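Local coordinates for kinesin-like protein (Caenorhabditis elegans, PDB 5X3E) that probably uses ATP binding and hydrolysis to move along microtubules as a kinesin-6 motor, captured here in its nucleotide-free state, at residues Cys160-Ser165 and Phe170-Thr175; Asn107-Gln112 and Ile301-Ala306; Val262-Ser267 and Leu271-Leu276. All blocks are in the same frame, centred on the assembly; numbering follows the deposited sequence.

Contact 1 of 3, residues Cys160-Ser165 and Phe170-Thr175; sequences CIFYPS and FEIRAT. With SO4 (sulfate ion), chain O; SO4 (sulfate ion), chain G.
Phe-170 lies against Pro-164, with ring CE1 4.0 Å from the proline CG and CD1 beside Pro-164 N. Phe-218 of strand 213-225 meets both residues, so this face is turned to the central sheet. Next comes Glu-171, whose backbone forms a hydrogen-bonded antiparallel pair with Tyr-163. Glu-171 N reaches Tyr-163 O at 2.9 Å, nearly straight (168°) and in the carbonyl plane; the return bond from Tyr-163 N to Glu-171 O is longer, 3.1 Å, and more bent. On the other face, Glu-171 CB presses on one side of the Tyr-163 ring. Glu-171 CG lies alongside Ser-165, 3.4 Å from its OG, and a bend at chi2 turns the carboxylate; OE1 is held by Ser-321 OG, while Ser-165 OG bonds to Thr-169.

Strands 162-165 and 169-172 make a beta hairpin, a small sheet of its own that in the chain follows helix 141-152 and precedes helix 175-187; it probably belongs to the long loop 6 insertion of kinesin-6 motors. Ile-172 and Phe-162 form a non-hydrogen-bonded pair and run side by side in the same direction, Ile-172 CG1 lying 4.0 Å from Phe-162 CD1. The isoleucine CG2 turns instead to CG2 of Ile-161.

Arg-173 N then bonds to Ile-161 O at 2.8 Å. Its side chain, extended from CG to NE, places the guanidinium over the Tyr-163 face opposite Glu-171, a cation-pi contact with CZ 4.0 Å from the ring centroid and the planes 30° apart. Tyrosine CG sits between its own backbone N and carbonyl carbon (chi1 64°), which stands the ring between glutamate and arginine. NH1 donates to Cys-160 O, 2.7 Å away near the guanidinium plane, and NH2 bonds weakly to O3 of the chain O sulfate.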
loop_
_atom_site.group_PDB
_atom_site.type_symbol
_atom_site.label_atom_id
_atom_site.label_comp_id
_atom_site.label_asym_id
_atom_site.label_seq_id
_atom_site.Cartn_x
_atom_site.Cartn_y
_atom_site.Cartn_z
ATOM N N CYS A 160 4.881 -13.316 -19.360
ATOM C CA CYS A 160 3.862 -13.687 -20.332
ATOM C C CYS A 160 3.429 -15.142 -20.229
ATOM O O CYS A 160 2.722 -15.632 -21.120
ATOM C CB CYS A 160 4.311 -13.370 -21.763
ATOM S SG CYS A 160 4.994 -11.700 -21.934
ATOM N N ILE A 161 3.833 -15.850 -19.176
ATOM C CA ILE A 161 3.221 -17.139 -18.875
ATOM C C ILE A 161 1.883 -16.921 -18.175
ATOM O O ILE A 161 0.817 -17.253 -18.708
ATOM C CB ILE A 161 4.175 -18.013 -18.039
ATOM C CG1 ILE A 161 5.453 -18.306 -18.827
ATOM C CG2 ILE A 161 3.509 -19.327 -17.668
ATOM C CD1 ILE A 161 6.615 -18.768 -17.966
ATOM N N PHE A 162 1.922 -16.335 -16.981
ATOM C CA PHE A 162 0.731 -15.710 -16.430
ATOM C C PHE A 162 0.462 -14.413 -17.180
ATOM O O PHE A 162 1.387 -13.762 -17.672
ATOM C CB PHE A 162 0.908 -15.392 -14.946
ATOM C CG PHE A 162 1.113 -16.591 -14.066
ATOM C CD1 PHE A 162 0.030 -17.320 -13.605
ATOM C CD2 PHE A 162 2.386 -16.960 -13.659
ATOM C CE1 PHE A 162 0.214 -18.409 -12.774
ATOM C CE2 PHE A 162 2.575 -18.044 -12.831
ATOM C CZ PHE A 162 1.490 -18.771 -12.389
ATOM N N TYR A 163 -0.814 -14.037 -17.277
ATOM C CA TYR A 163 -1.155 -12.752 -17.874
ATOM C C TYR A 163 -2.550 -12.337 -17.430
ATOM O O TYR A 163 -3.430 -13.190 -17.267
ATOM C CB TYR A 163 -1.055 -12.801 -19.409
ATOM C CG TYR A 163 -2.026 -13.741 -20.098
ATOM C CD1 TYR A 163 -1.746 -15.100 -20.225
ATOM C CD2 TYR A 163 -3.202 -13.261 -20.660
ATOM C CE1 TYR A 163 -2.624 -15.953 -20.868
ATOM C CE2 TYR A 163 -4.084 -14.108 -21.308
ATOM C CZ TYR A 163 -3.789 -15.449 -21.410
ATOM O OH TYR A 163 -4.669 -16.291 -22.045
ATOM N N PRO A 164 -2.784 -11.038 -17.243
ATOM C CA PRO A 164 -4.092 -10.571 -16.765
ATOM C C PRO A 164 -5.195 -10.817 -17.782
ATOM O O PRO A 164 -4.999 -10.660 -18.990
ATOM C CB PRO A 164 -3.878 -9.067 -16.553
ATOM C CG PRO A 164 -2.400 -8.853 -16.608
ATOM C CD PRO A 164 -1.847 -9.928 -17.474
ATOM N N SER A 165 -6.366 -11.195 -17.284
ATOM C CA SER A 165 -7.520 -11.451 -18.132
ATOM C C SER A 165 -8.736 -10.747 -17.541
ATOM O O SER A 165 -8.670 -10.140 -16.467
ATOM C CB SER A 165 -7.771 -12.950 -18.296
ATOM O OG SER A 165 -8.028 -13.557 -17.044
ATOM N N PHE A 170 -6.367 -13.999 -13.950
ATOM C CA PHE A 170 -5.120 -14.304 -14.647
ATOM C C PHE A 170 -5.253 -15.621 -15.398
ATOM O O PHE A 170 -5.895 -16.556 -14.913
ATOM C CB PHE A 170 -3.925 -14.364 -13.673
ATOM C CG PHE A 170 -3.547 -13.027 -13.106
ATOM C CD1 PHE A 170 -2.612 -12.226 -13.747
ATOM C CD2 PHE A 170 -4.159 -12.549 -11.963
ATOM C CE1 PHE A 170 -2.283 -10.973 -13.244
ATOM C CE2 PHE A 170 -3.836 -11.299 -11.455
ATOM C CZ PHE A 170 -2.899 -10.509 -12.093
ATOM N N GLU A 171 -4.646 -15.695 -16.578
ATOM C CA GLU A 171 -4.631 -16.908 -17.380
ATOM C C GLU A 171 -3.193 -17.379 -17.559
ATOM O O GLU A 171 -2.248 -16.737 -17.096
ATOM C CB GLU A 171 -5.299 -16.683 -18.739
ATOM C CG GLU A 171 -6.747 -16.247 -18.677
ATOM C CD GLU A 171 -7.651 -17.292 -18.063
ATOM O OE1 GLU A 171 -7.306 -18.491 -18.132
ATOM O OE2 GLU A 171 -8.705 -16.913 -17.509
ATOM N N ILE A 172 -3.032 -18.518 -18.236
ATOM C CA ILE A 172 -1.733 -19.155 -18.406
ATOM C C ILE A 172 -1.540 -19.561 -19.862
ATOM O O ILE A 172 -2.326 -20.350 -20.398
ATOM C CB ILE A 172 -1.576 -20.374 -17.483
ATOM C CG1 ILE A 172 -1.708 -19.941 -16.021
ATOM C CG2 ILE A 172 -0.245 -21.074 -17.748
ATOM C CD1 ILE A 172 -1.884 -21.066 -15.040
ATOM N N ARG A 173 -0.498 -19.024 -20.498
ATOM C CA ARG A 173 -0.067 -19.428 -21.831
ATOM C C ARG A 173 0.803 -20.680 -21.760
ATOM O O ARG A 173 1.386 -20.998 -20.723
ATOM C CB ARG A 173 0.737 -18.323 -22.509
ATOM C CG ARG A 173 -0.040 -17.094 -22.879
ATOM C CD ARG A 173 0.799 -16.187 -23.736
ATOM N NE ARG A 173 0.098 -14.942 -24.020
ATOM C CZ ARG A 173 0.130 -13.874 -23.235
ATOM N NH1 ARG A 173 0.837 -13.895 -22.115
ATOM N NH2 ARG A 173 -0.540 -12.783 -23.576
ATOM N N ALA A 174 0.872 -21.399 -22.879
ATOM C CA ALA A 174 1.896 -22.420 -23.055
ATOM C C ALA A 174 3.244 -21.746 -23.289
ATOM O O ALA A 174 3.316 -20.574 -23.668
ATOM C CB ALA A 174 1.554 -23.346 -24.216
ATOM N N THR A 175 4.325 -22.501 -23.069
ATOM C CA THR A 175 5.648 -21.881 -22.971
ATOM C C THR A 175 6.091 -21.248 -24.288
ATOM O O THR A 175 6.606 -20.125 -24.297
ATOM C CB THR A 175 6.684 -22.904 -22.494
ATOM O OG1 THR A 175 7.996 -22.336 -22.606
ATOM C CG2 THR A 175 6.607 -24.193 -23.305
HETATM S S SO4 O . -0.258 -9.844 -22.060
HETATM O O1 SO4 O . 0.876 -10.550 -21.463
HETATM O O2 SO4 O . -0.371 -8.516 -21.460
HETATM O O3 SO4 O . -1.487 -10.594 -21.827
HETATM O O4 SO4 O . -0.050 -9.713 -23.501
HETATM S S SO4 G . -7.648 -15.798 -10.911
HETATM O O1 SO4 G . -7.209 -17.126 -10.492
HETATM O O2 SO4 G . -7.786 -14.946 -9.737
HETATM O O3 SO4 G . -6.694 -15.218 -11.849
HETATM O O4 SO4 G . -8.944 -15.926 -11.571
#

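Contact 2 of 3, residues Asn107-Gln112 and Ile301-Ala306; sequences NLLKGQ and IKLVMA. With SO4 (sulfate ion), chain C.
Leu-108 and Leu-303 are the nearest backbone points, their CA atoms 7.2 Å apart, where the last turn of helix 93-109 comes down on strand 296-307 with no hydrogen bond between the two segments. The helix is one of those covering the central mixed sheet of the kinesin motor domain, and it ends here in a Schellman motif: Gln-112 N bonds back to Asn-107 O and Gly-111 N to Leu-108 O, with Gly-111 as the C-prime residue at positive phi.

Leucine carries the side-chain contact from both sides. Having CG anti to its backbone N (chi1 -176°) puts CG of Leu-108 toward the strand, and the CD1 branch then lies 4.0 Å from Leu-303 CB; the same methyl comes near Ile-301 O. Leu-303 has its own CG anti to N, and its CD2 is directed at the end of the helix, where it meets Leu-109 CD1 at 4.0 Å. The side chains of the two helix leucines thus take different parts of one strand residue, Leu-108 its CB and Leu-109 its CD2. Ile-149 of helix 141-152 touches both Leu-108 and Ile-301, continuing the apolar core beyond them.

On the other side of the strand Lys-302 points away from the helix. Its chain, extended beyond CG, carries NZ to a salt bridge with Asp-261 and to a sulfate, O1 being 2.7 Å from NZ. Back at the helix end, Leu-108 O accepts both Gly-111 N and Ser-327 OG, while Leu-303 CD2 lies 3.8 Å from this same oxygen.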
loop_
_atom_site.group_PDB
_atom_site.type_symbol
_atom_site.label_atom_id
_atom_site.label_comp_id
_atom_site.label_asym_id
_atom_site.label_seq_id
_atom_site.Cartn_x
_atom_site.Cartn_y
_atom_site.Cartn_z
ATOM N N ASN A 107 2.776 -12.485 5.395
ATOM C CA ASN A 107 1.397 -12.734 4.986
ATOM C C ASN A 107 1.310 -13.011 3.490
ATOM O O ASN A 107 0.689 -13.992 3.062
ATOM C CB ASN A 107 0.515 -11.542 5.359
ATOM C CG ASN A 107 -0.221 -11.748 6.661
ATOM O OD1 ASN A 107 -0.578 -12.871 7.016
ATOM N ND2 ASN A 107 -0.455 -10.662 7.385
ATOM N N LEU A 108 1.949 -12.159 2.680
ATOM C CA LEU A 108 1.908 -12.320 1.228
ATOM C C LEU A 108 2.396 -13.701 0.803
ATOM O O LEU A 108 1.798 -14.335 -0.074
ATOM C CB LEU A 108 2.750 -11.233 0.562
ATOM C CG LEU A 108 2.744 -11.176 -0.967
ATOM C CD1 LEU A 108 1.432 -10.608 -1.457
ATOM C CD2 LEU A 108 3.909 -10.345 -1.480
ATOM N N LEU A 109 3.491 -14.178 1.405
ATOM C CA LEU A 109 4.013 -15.495 1.057
ATOM C C LEU A 109 3.046 -16.597 1.467
ATOM O O LEU A 109 3.036 -17.672 0.852
ATOM C CB LEU A 109 5.386 -15.716 1.697
ATOM C CG LEU A 109 6.646 -15.186 0.991
ATOM C CD1 LEU A 109 6.517 -15.274 -0.519
ATOM C CD2 LEU A 109 6.957 -13.770 1.380
ATOM N N LYS A 110 2.239 -16.356 2.501
ATOM C CA LYS A 110 1.227 -17.299 2.954
ATOM C C LYS A 110 -0.058 -17.224 2.137
ATOM O O LYS A 110 -1.038 -17.889 2.489
ATOM C CB LYS A 110 0.896 -17.045 4.427
ATOM C CG LYS A 110 1.967 -17.438 5.417
ATOM C CD LYS A 110 1.635 -16.869 6.795
ATOM C CE LYS A 110 0.173 -17.104 7.170
ATOM N NZ LYS A 110 -0.098 -16.805 8.605
ATOM N N GLY A 111 -0.085 -16.433 1.066
ATOM C CA GLY A 111 -1.293 -16.312 0.276
ATOM C C GLY A 111 -2.376 -15.464 0.897
ATOM O O GLY A 111 -3.549 -15.609 0.535
ATOM N N GLN A 112 -2.023 -14.577 1.821
ATOM C CA GLN A 112 -2.971 -13.696 2.484
ATOM C C GLN A 112 -2.669 -12.247 2.126
ATOM O O GLN A 112 -1.583 -11.918 1.644
ATOM C CB GLN A 112 -2.930 -13.888 4.002
ATOM C CG GLN A 112 -3.402 -15.257 4.455
ATOM C CD GLN A 112 -3.334 -15.423 5.958
ATOM O OE1 GLN A 112 -3.070 -14.466 6.686
ATOM N NE2 GLN A 112 -3.571 -16.642 6.432
ATOM N N ILE A 301 1.085 -4.659 -4.781
ATOM C CA ILE A 301 1.983 -5.730 -5.194
ATOM C C ILE A 301 1.203 -7.033 -5.148
ATOM O O ILE A 301 0.714 -7.434 -4.086
ATOM C CB ILE A 301 3.226 -5.800 -4.295
ATOM C CG1 ILE A 301 3.890 -4.425 -4.202
ATOM C CG2 ILE A 301 4.202 -6.846 -4.821
ATOM C CD1 ILE A 301 4.852 -4.280 -3.054
ATOM N N LYS A 302 1.066 -7.682 -6.299
ATOM C CA LYS A 302 0.321 -8.928 -6.414
ATOM C C LYS A 302 1.273 -10.088 -6.652
ATOM O O LYS A 302 2.087 -10.054 -7.583
ATOM C CB LYS A 302 -0.703 -8.858 -7.546
ATOM C CG LYS A 302 -1.718 -7.753 -7.387
ATOM C CD LYS A 302 -2.682 -7.742 -8.557
ATOM C CE LYS A 302 -3.717 -6.643 -8.387
ATOM N NZ LYS A 302 -4.718 -6.648 -9.483
ATOM N N LEU A 303 1.149 -11.118 -5.829
ATOM C CA LEU A 303 1.902 -12.352 -5.998
ATOM C C LEU A 303 0.961 -13.372 -6.628
ATOM O O LEU A 303 0.125 -13.970 -5.945
ATOM C CB LEU A 303 2.458 -12.835 -4.663
ATOM C CG LEU A 303 3.311 -14.100 -4.718
ATOM C CD1 LEU A 303 4.513 -13.862 -5.603
ATOM C CD2 LEU A 303 3.739 -14.520 -3.319
ATOM N N VAL A 304 1.085 -13.551 -7.939
ATOM C CA VAL A 304 0.246 -14.481 -8.689
ATOM C C VAL A 304 0.914 -15.853 -8.654
ATOM O O VAL A 304 1.994 -16.041 -9.219
ATOM C CB VAL A 304 0.045 -14.005 -10.130
ATOM C CG1 VAL A 304 -0.758 -15.034 -10.927
ATOM C CG2 VAL A 304 -0.602 -12.620 -10.144
ATOM N N MET A 305 0.254 -16.821 -8.023
ATOM C CA MET A 305 0.817 -18.148 -7.814
ATOM C C MET A 305 -0.037 -19.217 -8.486
ATOM O O MET A 305 -1.243 -19.040 -8.677
ATOM C CB MET A 305 0.952 -18.457 -6.313
ATOM C CG MET A 305 2.079 -17.695 -5.631
ATOM S SD MET A 305 1.902 -17.543 -3.842
ATOM C CE MET A 305 1.703 -19.251 -3.394
ATOM N N ALA A 306 0.603 -20.323 -8.860
ATOM C CA ALA A 306 -0.091 -21.486 -9.400
ATOM C C ALA A 306 0.733 -22.725 -9.086
ATOM O O ALA A 306 1.963 -22.639 -8.984
ATOM C CB ALA A 306 -0.321 -21.376 -10.914
HETATM S S SO4 C . -6.395 -3.257 -9.072
HETATM O O1 SO4 C . -6.508 -4.712 -8.962
HETATM O O2 SO4 C . -5.525 -2.747 -8.014
HETATM O O3 SO4 C . -7.711 -2.653 -8.926
HETATM O O4 SO4 C . -5.851 -2.899 -10.374
#

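Contact 3 of 3, residues Val262-Ser267 and Leu271-Leu276; sequences VEVSSS and LEVFCL. With SO4 (sulfate ion), chain I; SO4 (sulfate ion), chain F.
A strand-to-helix connection brings these segments together: strand 262-264, paired antiparallel with strand 213-225 in the central sheet of the motor domain, passes through a short turn into helix 267-281, which folds back against it. Within these two segments Val-273 is the helix residue that meets the strand; Glu-269 and Ala-270, about a turn earlier, also touch Val-264. The CG2 methyl of Val-273 fits between two valines with Glu-263 between them, 3.8 Å from Val-262 CG1 and 3.9 Å from Val-264 CG1. The approaches differ: Val-262 and Val-273 pass alongside one another, pointing opposite ways, whereas Val-264 is crossed at a slant. Val-262 holds CG1 anti to its backbone N (chi1 177°), Val-264 anti to the carbonyl carbon (chi1 -74°), yet from both it is CG1 that reaches the helix. Val-219 of strand 213-225 touches both Val-264 and Val-273, and Phe-150 of helix 141-152 also packs on Val-264.

At the helix start Ser-266 is the N-cap, its OG bonded to Glu-269 N. One residue on, Ser-267 O accepts the first-turn bond from Leu-271 N at 3.0 Å, with an N-H...O angle of 155°. Leu-271 folds its own CG close to this carbonyl, while Ser-267 OG is taken by Asp-147.

Glu-263 turns the other way from the valines, its OE1 bonded to Ser-216 OG. Its backbone N donates to O2 of a sulfate, 2.7 Å away, and that oxygen also comes near Val-262 CG1.

Across strand and helix the contact is thus apolar, valine methyl on valine methyl, consistent with packing rather than polar bonding as what sets the helix against the sheet; the Ser-266 hydroxyl is used at the helix start instead.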
loop_
_atom_site.group_PDB
_atom_site.type_symbol
_atom_site.label_atom_id
_atom_site.label_comp_id
_atom_site.label_asym_id
_atom_site.label_seq_id
_atom_site.Cartn_x
_atom_site.Cartn_y
_atom_site.Cartn_z
ATOM N N VAL A 262 0.752 -4.764 -14.368
ATOM C CA VAL A 262 2.040 -4.725 -15.054
ATOM C C VAL A 262 2.950 -5.787 -14.452
ATOM O O VAL A 262 3.239 -5.762 -13.248
ATOM C CB VAL A 262 2.685 -3.333 -14.958
ATOM C CG1 VAL A 262 4.049 -3.339 -15.622
ATOM C CG2 VAL A 262 1.777 -2.269 -15.583
ATOM N N GLU A 263 3.410 -6.713 -15.288
ATOM C CA GLU A 263 4.287 -7.777 -14.826
ATOM C C GLU A 263 5.700 -7.252 -14.651
ATOM O O GLU A 263 6.235 -6.570 -15.531
ATOM C CB GLU A 263 4.281 -8.955 -15.795
ATOM C CG GLU A 263 5.002 -10.173 -15.245
ATOM C CD GLU A 263 4.782 -11.403 -16.091
ATOM O OE1 GLU A 263 4.917 -12.519 -15.550
ATOM O OE2 GLU A 263 4.464 -11.255 -17.293
ATOM N N VAL A 264 6.294 -7.555 -13.502
ATOM C CA VAL A 264 7.636 -7.111 -13.156
ATOM C C VAL A 264 8.441 -8.329 -12.724
ATOM O O VAL A 264 7.938 -9.182 -11.981
ATOM C CB VAL A 264 7.613 -6.029 -12.057
ATOM C CG1 VAL A 264 7.134 -4.714 -12.644
ATOM C CG2 VAL A 264 6.707 -6.445 -10.903
ATOM N N SER A 265 9.675 -8.422 -13.213
ATOM C CA SER A 265 10.536 -9.562 -12.942
ATOM C C SER A 265 11.541 -9.304 -11.830
ATOM O O SER A 265 12.201 -10.249 -11.387
ATOM C CB SER A 265 11.290 -9.964 -14.215
ATOM O OG SER A 265 10.402 -10.503 -15.175
ATOM N N SER A 266 11.675 -8.064 -11.370
ATOM C CA SER A 266 12.662 -7.756 -10.348
ATOM C C SER A 266 12.229 -6.526 -9.562
ATOM O O SER A 266 11.406 -5.726 -10.018
ATOM C CB SER A 266 14.050 -7.543 -10.966
ATOM O OG SER A 266 14.099 -6.348 -11.724
ATOM N N SER A 267 12.804 -6.396 -8.360
ATOM C CA SER A 267 12.610 -5.198 -7.548
ATOM C C SER A 267 12.961 -3.958 -8.350
ATOM O O SER A 267 12.268 -2.935 -8.284
ATOM C CB SER A 267 13.473 -5.283 -6.288
ATOM O OG SER A 267 13.159 -4.248 -5.379
ATOM N N LEU A 271 10.355 -0.925 -9.439
ATOM C CA LEU A 271 10.604 0.475 -9.123
ATOM C C LEU A 271 10.569 1.349 -10.366
ATOM O O LEU A 271 10.170 2.515 -10.281
ATOM C CB LEU A 271 11.948 0.616 -8.416
ATOM C CG LEU A 271 11.913 0.278 -6.929
ATOM C CD1 LEU A 271 13.321 0.174 -6.367
ATOM C CD2 LEU A 271 11.112 1.335 -6.186
ATOM N N GLU A 272 11.014 0.828 -11.517
ATOM C CA GLU A 272 10.887 1.584 -12.762
ATOM C C GLU A 272 9.427 1.850 -13.089
ATOM O O GLU A 272 9.071 2.940 -13.550
ATOM C CB GLU A 272 11.561 0.843 -13.917
ATOM C CG GLU A 272 13.084 0.805 -13.854
ATOM C CD GLU A 272 13.706 0.079 -15.040
ATOM O OE1 GLU A 272 12.959 -0.323 -15.958
ATOM O OE2 GLU A 272 14.945 -0.086 -15.052
ATOM N N VAL A 273 8.565 0.867 -12.840
ATOM C CA VAL A 273 7.138 1.056 -13.059
ATOM C C VAL A 273 6.580 2.058 -12.058
ATOM O O VAL A 273 5.793 2.943 -12.420
ATOM C CB VAL A 273 6.410 -0.301 -12.993
ATOM C CG1 VAL A 273 4.908 -0.110 -12.999
ATOM C CG2 VAL A 273 6.817 -1.161 -14.172
ATOM N N PHE A 274 6.989 1.949 -10.789
ATOM C CA PHE A 274 6.529 2.900 -9.780
ATOM C C PHE A 274 6.892 4.330 -10.161
ATOM O O PHE A 274 6.076 5.246 -10.011
ATOM C CB PHE A 274 7.104 2.537 -8.411
ATOM C CG PHE A 274 6.833 3.569 -7.350
ATOM C CD1 PHE A 274 5.628 3.576 -6.667
ATOM C CD2 PHE A 274 7.786 4.522 -7.028
ATOM C CE1 PHE A 274 5.376 4.520 -5.686
ATOM C CE2 PHE A 274 7.538 5.466 -6.049
ATOM C CZ PHE A 274 6.333 5.465 -5.378
ATOM N N CYS A 275 8.118 4.544 -10.643
ATOM C CA CYS A 275 8.529 5.885 -11.035
ATOM C C CYS A 275 7.730 6.389 -12.229
ATOM O O CYS A 275 7.433 7.587 -12.312
ATOM C CB CYS A 275 10.025 5.910 -11.331
ATOM S SG CYS A 275 11.049 5.675 -9.861
ATOM N N LEU A 276 7.380 5.500 -13.162
ATOM C CA LEU A 276 6.510 5.893 -14.266
ATOM C C LEU A 276 5.163 6.382 -13.754
ATOM O O LEU A 276 4.634 7.386 -14.243
ATOM C CB LEU A 276 6.314 4.726 -15.234
ATOM C CG LEU A 276 5.336 5.028 -16.371
ATOM C CD1 LEU A 276 5.862 6.158 -17.238
ATOM C CD2 LEU A 276 5.069 3.790 -17.198
HETATM S S SO4 I . 2.613 -6.355 -18.907
HETATM O O1 SO4 I . 3.129 -7.354 -19.839
HETATM O O2 SO4 I . 3.651 -6.035 -17.934
HETATM O O3 SO4 I . 2.260 -5.145 -19.646
HETATM O O4 SO4 I . 1.433 -6.886 -18.223
HETATM S S SO4 F . 11.589 -12.353 -18.521
HETATM O O1 SO4 F . 12.568 -12.811 -19.498
HETATM O O2 SO4 F . 12.071 -12.608 -17.168
HETATM O O3 SO4 F . 11.376 -10.919 -18.710
HETATM O O4 SO4 F . 10.343 -13.082 -18.728
#

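Contact 2 opens first along the chain, at the end of helix 93-109, and closes last, at strand 296-307; within that large loop lie the other two. Contact 1 closes a short hairpin at 160-175, and contact 3 a strand-to-helix turn at 262-276, in series with it rather than crossing. In space contact 1 bridges the others. Phe-162 CZ packs 3.5 Å from Ala-306 CB, and Phe-170 reaches Val-304, joining the hairpin to the central sheet. Toward contact 3, Cys-160 N probably hydrogen-bonds to Glu-263 OE2. Contacts 2 and 3 do not touch, their nearest atoms being about 7 Å apart, yet both join helices to the same sheet.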